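Local coordinates for protein SUBA (PDB 2IY9) that cleaves the endoplasmic reticulum chaperone BiP of the host cell, as the subtilisin-like serine protease subunit of an AB5 toxin, at residues A[84-96]-A[253-265]. Sequence-based numbering, arbitrary orientation.
Sequences EALYIHGTAMASL and GQNITFLRPDAKT
The helix of the subtilase fold that carries His-89, the probable charge-relay histidine, lies against the beta hairpin whose first strand, 256-259, crosses it at 112°. On this side of the helix, side chains from Glu-84 to Leu-96 meet the strand and the turn behind it. Ser-95 makes the polar link: its OG, set between the backbone N and the carbonyl carbon (chi1 75°), takes the N-H of Leu-259 at 3.0 Å in a nearly straight bond and gives its own proton to Ala-92 O, one turn back, at 2.7 Å. The CB atoms of Ser-95 and Leu-259 are unusually close, 3.4 Å apart. On one flank Leu-96 CD2 is equally tight against Ile-256 CG2; next to it the methyl of Ala-92 meets Phe-258 at CD1, 3.5 Å away. At the turn, Pro-261 puts its CG over the centre of one face of Tyr-87, 3.9 Å from the ring centroid, a CH-pi contact, while its CD rests on Ile-88 CG2. The same CG2 lies above the guanidinium of Arg-260, offset toward its rim. Arg-260 NH2 forms a salt bridge with Glu-84 OE2 at 2.9 Å, on the syn side but 26° out of the carboxylate plane; it also donates to Asp-262 OD2 at 3.3 Å, from above that carboxylate. Thr-91 OG1, touching Pro-261 CG, is hydrogen-bonded with Ala-56 N. The ring of His-89 touches Asp-52 and Ser-272, and its NE2 is hydrogen-bonded to Ser-150 O. The contact thus grades from a tight apolar end, through one serine holding a strand N-H, to a two-carboxylate grip on Arg-260 that probably balances its charge and limits its rotation.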
loop_
_atom_site.group_PDB
_atom_site.type_symbol
_atom_site.label_atom_id
_atom_site.label_comp_id
_atom_site.label_asym_id
_atom_site.label_seq_id
_atom_site.Cartn_x
_atom_site.Cartn_y
_atom_site.Cartn_z
ATOM N N GLU A 84 12.759 -11.131 -13.346
ATOM C CA GLU A 84 12.642 -11.837 -12.078
ATOM C C GLU A 84 11.892 -10.994 -11.044
ATOM O O GLU A 84 10.979 -11.493 -10.377
ATOM C CB GLU A 84 14.012 -12.266 -11.546
ATOM C CG GLU A 84 13.976 -13.029 -10.214
ATOM C CD GLU A 84 13.288 -14.400 -10.283
ATOM O OE1 GLU A 84 12.464 -14.650 -11.198
ATOM O OE2 GLU A 84 13.575 -15.236 -9.396
ATOM N N ALA A 85 12.276 -9.720 -10.931
ATOM C CA ALA A 85 11.626 -8.795 -10.004
ATOM C C ALA A 85 10.129 -8.708 -10.274
ATOM O O ALA A 85 9.335 -8.796 -9.342
ATOM C CB ALA A 85 12.259 -7.404 -10.061
ATOM N N LEU A 86 9.748 -8.546 -11.539
ATOM C CA LEU A 86 8.329 -8.452 -11.894
ATOM C C LEU A 86 7.591 -9.788 -11.811
ATOM O O LEU A 86 6.380 -9.811 -11.601
ATOM C CB LEU A 86 8.115 -7.772 -13.255
ATOM C CG LEU A 86 8.214 -6.240 -13.221
ATOM C CD1 LEU A 86 9.647 -5.798 -13.375
ATOM C CD2 LEU A 86 7.372 -5.577 -14.284
ATOM N N TYR A 87 8.316 -10.898 -11.939
ATOM C CA TYR A 87 7.705 -12.216 -11.747
ATOM C C TYR A 87 7.192 -12.354 -10.322
ATOM O O TYR A 87 6.124 -12.916 -10.097
ATOM C CB TYR A 87 8.694 -13.355 -12.063
ATOM C CG TYR A 87 8.093 -14.748 -11.933
ATOM C CD1 TYR A 87 6.870 -15.058 -12.527
ATOM C CD2 TYR A 87 8.753 -15.752 -11.218
ATOM C CE1 TYR A 87 6.316 -16.320 -12.404
ATOM C CE2 TYR A 87 8.202 -17.031 -11.089
ATOM C CZ TYR A 87 6.986 -17.300 -11.689
ATOM O OH TYR A 87 6.417 -18.549 -11.586
ATOM N N ILE A 88 7.947 -11.808 -9.373
ATOM C CA ILE A 88 7.694 -12.036 -7.949
ATOM C C ILE A 88 6.906 -10.939 -7.240
ATOM O O ILE A 88 6.309 -11.180 -6.173
ATOM C CB ILE A 88 9.022 -12.330 -7.175
ATOM C CG1 ILE A 88 9.923 -11.090 -7.109
ATOM C CG2 ILE A 88 9.743 -13.503 -7.824
ATOM C CD1 ILE A 88 11.278 -11.307 -6.367
ATOM N N HIS A 89 6.904 -9.745 -7.831
ATOM C CA HIS A 89 6.548 -8.538 -7.081
ATOM C C HIS A 89 5.115 -8.530 -6.545
ATOM O O HIS A 89 4.912 -8.276 -5.358
ATOM C CB HIS A 89 6.827 -7.283 -7.907
ATOM C CG HIS A 89 6.806 -6.021 -7.106
ATOM N ND1 HIS A 89 7.905 -5.561 -6.413
ATOM C CD2 HIS A 89 5.823 -5.112 -6.899
ATOM C CE1 HIS A 89 7.597 -4.425 -5.810
ATOM N NE2 HIS A 89 6.343 -4.128 -6.095
ATOM N N GLY A 90 4.140 -8.817 -7.409
ATOM C CA GLY A 90 2.729 -8.862 -6.994
ATOM C C GLY A 90 2.478 -9.882 -5.887
ATOM O O GLY A 90 1.796 -9.581 -4.890
ATOM N N THR A 91 3.029 -11.085 -6.064
ATOM C CA THR A 91 2.911 -12.169 -5.067
ATOM C C THR A 91 3.532 -11.754 -3.726
ATOM O O THR A 91 2.955 -11.985 -2.658
ATOM C CB THR A 91 3.581 -13.489 -5.560
ATOM O OG1 THR A 91 3.083 -13.829 -6.859
ATOM C CG2 THR A 91 3.296 -14.646 -4.606
ATOM N N ALA A 92 4.714 -11.144 -3.793
ATOM C CA ALA A 92 5.383 -10.617 -2.611
ATOM C C ALA A 92 4.467 -9.667 -1.821
ATOM O O ALA A 92 4.298 -9.826 -0.613
ATOM C CB ALA A 92 6.675 -9.919 -3.006
ATOM N N MET A 93 3.879 -8.692 -2.515
ATOM C CA MET A 93 3.039 -7.672 -1.867
ATOM C C MET A 93 1.786 -8.278 -1.255
ATOM O O MET A 93 1.468 -8.018 -0.081
ATOM C CB MET A 93 2.683 -6.552 -2.849
ATOM C CG MET A 93 3.915 -5.855 -3.490
ATOM S SD MET A 93 5.041 -5.141 -2.279
ATOM C CE MET A 93 6.461 -6.219 -2.373
ATOM N N ALA A 94 1.105 -9.107 -2.045
ATOM C CA ALA A 94 -0.052 -9.867 -1.600
ATOM C C ALA A 94 0.280 -10.663 -0.348
ATOM O O ALA A 94 -0.518 -10.693 0.584
ATOM C CB ALA A 94 -0.562 -10.786 -2.696
ATOM N N SER A 95 1.465 -11.280 -0.314
ATOM C CA SER A 95 1.842 -12.079 0.850
ATOM C C SER A 95 1.975 -11.210 2.098
ATOM O O SER A 95 1.514 -11.608 3.169
ATOM C CB SER A 95 3.086 -12.942 0.596
ATOM O OG SER A 95 4.301 -12.203 0.605
ATOM N N LEU A 96 2.577 -10.021 1.957
ATOM C CA LEU A 96 2.763 -9.118 3.101
ATOM C C LEU A 96 1.435 -8.627 3.690
ATOM O O LEU A 96 1.315 -8.455 4.901
ATOM C CB LEU A 96 3.657 -7.931 2.726
ATOM C CG LEU A 96 5.110 -8.276 2.388
ATOM C CD1 LEU A 96 5.817 -7.026 1.891
ATOM C CD2 LEU A 96 5.863 -8.916 3.587
ATOM N N GLY A 253 10.165 -0.973 6.347
ATOM C CA GLY A 253 10.564 -1.240 4.974
ATOM C C GLY A 253 11.994 -1.723 4.804
ATOM O O GLY A 253 12.620 -1.446 3.785
ATOM N N GLN A 254 12.497 -2.462 5.787
ATOM C CA GLN A 254 13.835 -3.075 5.689
ATOM C C GLN A 254 13.826 -4.504 6.225
ATOM O O GLN A 254 13.192 -4.771 7.243
ATOM C CB GLN A 254 14.846 -2.241 6.466
ATOM C CG GLN A 254 16.290 -2.605 6.197
ATOM C CD GLN A 254 17.217 -1.830 7.083
ATOM O OE1 GLN A 254 17.290 -2.075 8.281
ATOM N NE2 GLN A 254 17.919 -0.868 6.503
ATOM N N ASN A 255 14.539 -5.411 5.545
ATOM C CA ASN A 255 14.689 -6.785 6.031
ATOM C C ASN A 255 13.301 -7.415 6.114
ATOM O O ASN A 255 12.892 -7.924 7.158
ATOM C CB ASN A 255 15.376 -6.784 7.411
ATOM C CG ASN A 255 15.788 -8.173 7.869
ATOM O OD1 ASN A 255 16.102 -9.040 7.047
ATOM N ND2 ASN A 255 15.821 -8.386 9.198
ATOM N N ILE A 256 12.560 -7.320 5.014
ATOM C CA ILE A 256 11.187 -7.825 4.968
ATOM C C ILE A 256 11.126 -9.126 4.162
ATOM O O ILE A 256 11.497 -9.151 2.986
ATOM C CB ILE A 256 10.206 -6.786 4.339
ATOM C CG1 ILE A 256 10.341 -5.387 4.981
ATOM C CG2 ILE A 256 8.771 -7.328 4.347
ATOM C CD1 ILE A 256 9.852 -5.254 6.460
ATOM N N THR A 257 10.670 -10.202 4.802
ATOM C CA THR A 257 10.574 -11.506 4.143
ATOM C C THR A 257 9.227 -11.600 3.398
ATOM O O THR A 257 8.201 -11.186 3.930
ATOM C CB THR A 257 10.728 -12.658 5.167
ATOM O OG1 THR A 257 11.932 -12.468 5.933
ATOM C CG2 THR A 257 10.816 -13.997 4.474
ATOM N N PHE A 258 9.244 -12.125 2.175
ATOM C CA PHE A 258 8.038 -12.214 1.340
ATOM C C PHE A 258 7.963 -13.521 0.543
ATOM O O PHE A 258 8.951 -14.252 0.430
ATOM C CB PHE A 258 7.958 -11.017 0.388
ATOM C CG PHE A 258 9.171 -10.862 -0.489
ATOM C CD1 PHE A 258 9.366 -11.693 -1.593
ATOM C CD2 PHE A 258 10.129 -9.895 -0.199
ATOM C CE1 PHE A 258 10.497 -11.561 -2.401
ATOM C CE2 PHE A 258 11.254 -9.746 -1.005
ATOM C CZ PHE A 258 11.439 -10.583 -2.108
ATOM N N LEU A 259 6.786 -13.796 -0.014
ATOM C CA LEU A 259 6.530 -15.006 -0.783
ATOM C C LEU A 259 6.831 -14.821 -2.276
ATOM O O LEU A 259 6.520 -13.769 -2.856
ATOM C CB LEU A 259 5.059 -15.412 -0.612
ATOM C CG LEU A 259 4.577 -16.740 -1.204
ATOM C CD1 LEU A 259 5.273 -17.901 -0.503
ATOM C CD2 LEU A 259 3.057 -16.859 -1.092
ATOM N N ARG A 260 7.427 -15.850 -2.884
ATOM C CA ARG A 260 7.673 -15.907 -4.336
ATOM C C ARG A 260 6.710 -16.910 -5.009
ATOM O O ARG A 260 6.233 -17.827 -4.342
ATOM C CB ARG A 260 9.114 -16.340 -4.609
ATOM C CG ARG A 260 10.210 -15.438 -4.020
ATOM C CD ARG A 260 11.531 -16.199 -3.941
ATOM N NE ARG A 260 11.804 -16.885 -5.200
ATOM C CZ ARG A 260 12.434 -16.335 -6.235
ATOM N NH1 ARG A 260 12.881 -15.084 -6.165
ATOM N NH2 ARG A 260 12.615 -17.040 -7.344
ATOM N N PRO A 261 6.427 -16.742 -6.324
ATOM C CA PRO A 261 5.534 -17.664 -7.045
ATOM C C PRO A 261 5.957 -19.138 -7.035
ATOM O O PRO A 261 5.107 -20.007 -7.220
ATOM C CB PRO A 261 5.546 -17.119 -8.474
ATOM C CG PRO A 261 5.859 -15.670 -8.311
ATOM C CD PRO A 261 6.866 -15.640 -7.201
ATOM N N ASP A 262 7.243 -19.409 -6.806
ATOM C CA ASP A 262 7.736 -20.783 -6.713
ATOM C C ASP A 262 7.683 -21.319 -5.278
ATOM O O ASP A 262 8.264 -22.368 -4.973
ATOM C CB ASP A 262 9.152 -20.908 -7.313
ATOM C CG ASP A 262 10.195 -20.078 -6.568
ATOM O OD1 ASP A 262 9.855 -19.430 -5.553
ATOM O OD2 ASP A 262 11.374 -20.067 -7.000
ATOM N N ALA A 263 6.992 -20.583 -4.407
ATOM C CA ALA A 263 6.706 -20.989 -3.026
ATOM C C ALA A 263 7.829 -20.781 -2.011
ATOM O O ALA A 263 7.613 -20.922 -0.810
ATOM C CB ALA A 263 6.189 -22.432 -2.968
ATOM N N LYS A 264 9.021 -20.444 -2.475
ATOM C CA LYS A 264 10.077 -20.096 -1.535
ATOM C C LYS A 264 9.956 -18.622 -1.165
ATOM O O LYS A 264 9.123 -17.892 -1.728
ATOM C CB LYS A 264 11.469 -20.453 -2.061
ATOM C CG LYS A 264 11.745 -20.023 -3.498
ATOM C CD LYS A 264 13.069 -20.567 -4.019
ATOM C CE LYS A 264 14.257 -19.921 -3.299
ATOM N NZ LYS A 264 15.572 -20.356 -3.852
ATOM N N THR A 265 10.761 -18.203 -0.194
ATOM C CA THR A 265 10.730 -16.825 0.269
ATOM C C THR A 265 11.947 -16.047 -0.226
ATOM O O THR A 265 12.986 -16.635 -0.557
ATOM C CB THR A 265 10.644 -16.748 1.806
ATOM O OG1 THR A 265 11.772 -17.415 2.382
ATOM C CG2 THR A 265 9.363 -17.411 2.312
#